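Local coordinates for uncharacterized protein YJL217W (Saccharomyces cerevisiae, PDB 3O12) that functions in the galactose metabolic pathway via GAL83 and may control the level of the enolase ENO1, at residues T153-G157 with V158-Q162. Sequence-based numbering, arbitrary orientation.
Sequences TVEKG and VLRIQ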
loop_
_atom_site.group_PDB
_atom_site.type_symbol
_atom_site.label_atom_id
_atom_site.label_comp_id
_atom_site.label_asym_id
_atom_site.label_seq_id
_atom_site.Cartn_x
_atom_site.Cartn_y
_atom_site.Cartn_z
ATOM N N THR A 153 -10.111 3.728 4.224
ATOM C CA THR A 153 -11.105 4.781 4.105
ATOM C C THR A 153 -10.480 6.105 4.506
ATOM O O THR A 153 -9.834 6.197 5.556
ATOM C CB THR A 153 -12.312 4.499 5.003
ATOM O OG1 THR A 153 -12.898 3.249 4.619
ATOM C CG2 THR A 153 -13.349 5.601 4.880
ATOM N N VAL A 154 -10.644 7.123 3.673
ATOM C CA VAL A 154 -10.243 8.479 4.025
ATOM C C VAL A 154 -11.448 9.385 3.883
ATOM O O VAL A 154 -12.080 9.430 2.823
ATOM C CB VAL A 154 -9.116 9.013 3.119
ATOM C CG1 VAL A 154 -8.855 10.484 3.432
ATOM C CG2 VAL A 154 -7.846 8.196 3.306
ATOM N N GLU A 155 -11.774 10.108 4.946
ATOM C CA GLU A 155 -12.923 10.991 4.948
ATOM C C GLU A 155 -12.758 11.976 6.087
ATOM O O GLU A 155 -12.347 11.598 7.194
ATOM C CB GLU A 155 -14.210 10.186 5.141
ATOM C CG GLU A 155 -15.488 11.004 5.078
ATOM C CD GLU A 155 -16.737 10.138 5.226
ATOM O OE1 GLU A 155 -16.638 9.042 5.817
ATOM O OE2 GLU A 155 -17.813 10.565 4.758
ATOM N N LYS A 156 -13.065 13.237 5.810
ATOM C CA LYS A 156 -13.030 14.289 6.820
ATOM C C LYS A 156 -11.729 14.295 7.622
ATOM O O LYS A 156 -11.738 14.461 8.849
ATOM C CB LYS A 156 -14.246 14.187 7.744
ATOM C CG LYS A 156 -15.577 14.418 7.032
ATOM C CD LYS A 156 -16.756 14.177 7.969
ATOM C CE LYS A 156 -16.773 12.736 8.471
ATOM N NZ LYS A 156 -17.931 12.456 9.368
ATOM N N GLY A 157 -10.613 14.131 6.924
ATOM C CA GLY A 157 -9.302 14.279 7.544
ATOM C C GLY A 157 -8.890 13.127 8.439
ATOM O O GLY A 157 -8.003 13.276 9.291
ATOM N N VAL A 158 -9.512 11.969 8.238
ATOM C CA VAL A 158 -9.181 10.772 9.008
ATOM C C VAL A 158 -8.990 9.611 8.061
ATOM O O VAL A 158 -9.805 9.389 7.143
ATOM C CB VAL A 158 -10.295 10.400 10.015
ATOM C CG1 VAL A 158 -9.966 9.087 10.738
ATOM C CG2 VAL A 158 -10.503 11.518 11.009
ATOM N N LEU A 159 -7.901 8.882 8.260
ATOM C CA LEU A 159 -7.640 7.655 7.533
ATOM C C LEU A 159 -7.826 6.441 8.439
ATOM O O LEU A 159 -7.369 6.425 9.581
ATOM C CB LEU A 159 -6.226 7.686 6.940
ATOM C CG LEU A 159 -5.808 6.534 6.021
ATOM C CD1 LEU A 159 -4.764 7.004 4.998
ATOM C CD2 LEU A 159 -5.291 5.371 6.841
ATOM N N ARG A 160 -8.518 5.422 7.936
ATOM C CA ARG A 160 -8.693 4.158 8.653
ATOM C C ARG A 160 -8.222 3.018 7.769
ATOM O O ARG A 160 -8.626 2.928 6.605
ATOM C CB ARG A 160 -10.163 3.930 8.994
ATOM C CG ARG A 160 -10.700 4.789 10.094
ATOM C CD ARG A 160 -12.169 4.490 10.362
ATOM N NE ARG A 160 -13.043 5.449 9.694
ATOM C CZ ARG A 160 -13.981 5.132 8.807
ATOM N NH1 ARG A 160 -14.184 3.865 8.467
ATOM N NH2 ARG A 160 -14.721 6.088 8.262
ATOM N N ILE A 161 -7.373 2.151 8.295
ATOM C CA ILE A 161 -6.911 0.963 7.585
ATOM C C ILE A 161 -7.430 -0.274 8.277
ATOM O O ILE A 161 -7.301 -0.397 9.501
ATOM C CB ILE A 161 -5.381 0.833 7.656
ATOM C CG1 ILE A 161 -4.697 2.096 7.165
ATOM C CG2 ILE A 161 -4.913 -0.386 6.860
ATOM C CD1 ILE A 161 -3.199 2.052 7.345
ATOM N N GLN A 162 -7.996 -1.200 7.507
ATOM C CA GLN A 162 -8.412 -2.499 8.011
ATOM C C GLN A 162 -7.766 -3.591 7.168
ATOM O O GLN A 162 -7.433 -3.378 5.989
ATOM C CB GLN A 162 -9.932 -2.640 7.940
ATOM C CG GLN A 162 -10.692 -1.643 8.797
ATOM C CD GLN A 162 -12.166 -1.612 8.460
ATOM O OE1 GLN A 162 -12.950 -2.440 8.936
ATOM N NE2 GLN A 162 -12.554 -0.658 7.633
HETATM O O HOH W 1 -11.311 1.275 6.132
#
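Thr153 and Arg160 form an antiparallel hydrogen-bonded pair near the turn of a beta hairpin with a two-residue loop, where strands 148-155 and 158-164 of an antiparallel sheet are joined by a type I' turn from Glu155 to Val158. Both central turn residues, Lys156 and Gly157, have positive phi, as this turn requires. Thr153 N binds Arg160 O at 2.9 Å, and Arg160 N returns a bond to Thr153 O at 2.8 Å. Glu155 and Val158 close the hairpin with a second reciprocal pair. There Glu155 N meets Val158 O nearly straight (162°), whereas Val158 N approaches Glu155 O from above the carbonyl plane. The Arg160 chain bends at chi3 (-98°) and brings its guanidinium over Thr153; Thr153 CG2 lies 3.7 Å from Arg160 NH2, against one guanidinium face. Glu155 OE1 sits near the guanidinium plane, at its edge, but 4.3 Å from Arg160 NH2, too far for a salt bridge. A water joins Thr153 OG1 to Arg160 O, and the same hydroxyl hydrogen-bonds Thr84 OG1. On the opposite sheet face from Thr153 and Arg160, Val154 CG2 packs on Leu159 CD1 at 3.7 Å. Leu159 also touches Leu112 of strand 110-119, in the chain's other antiparallel sheet. Strands 83-91 and 172-177 flank the hairpin, bonding to Val154 through Phe83 and to Leu159 through Ala176.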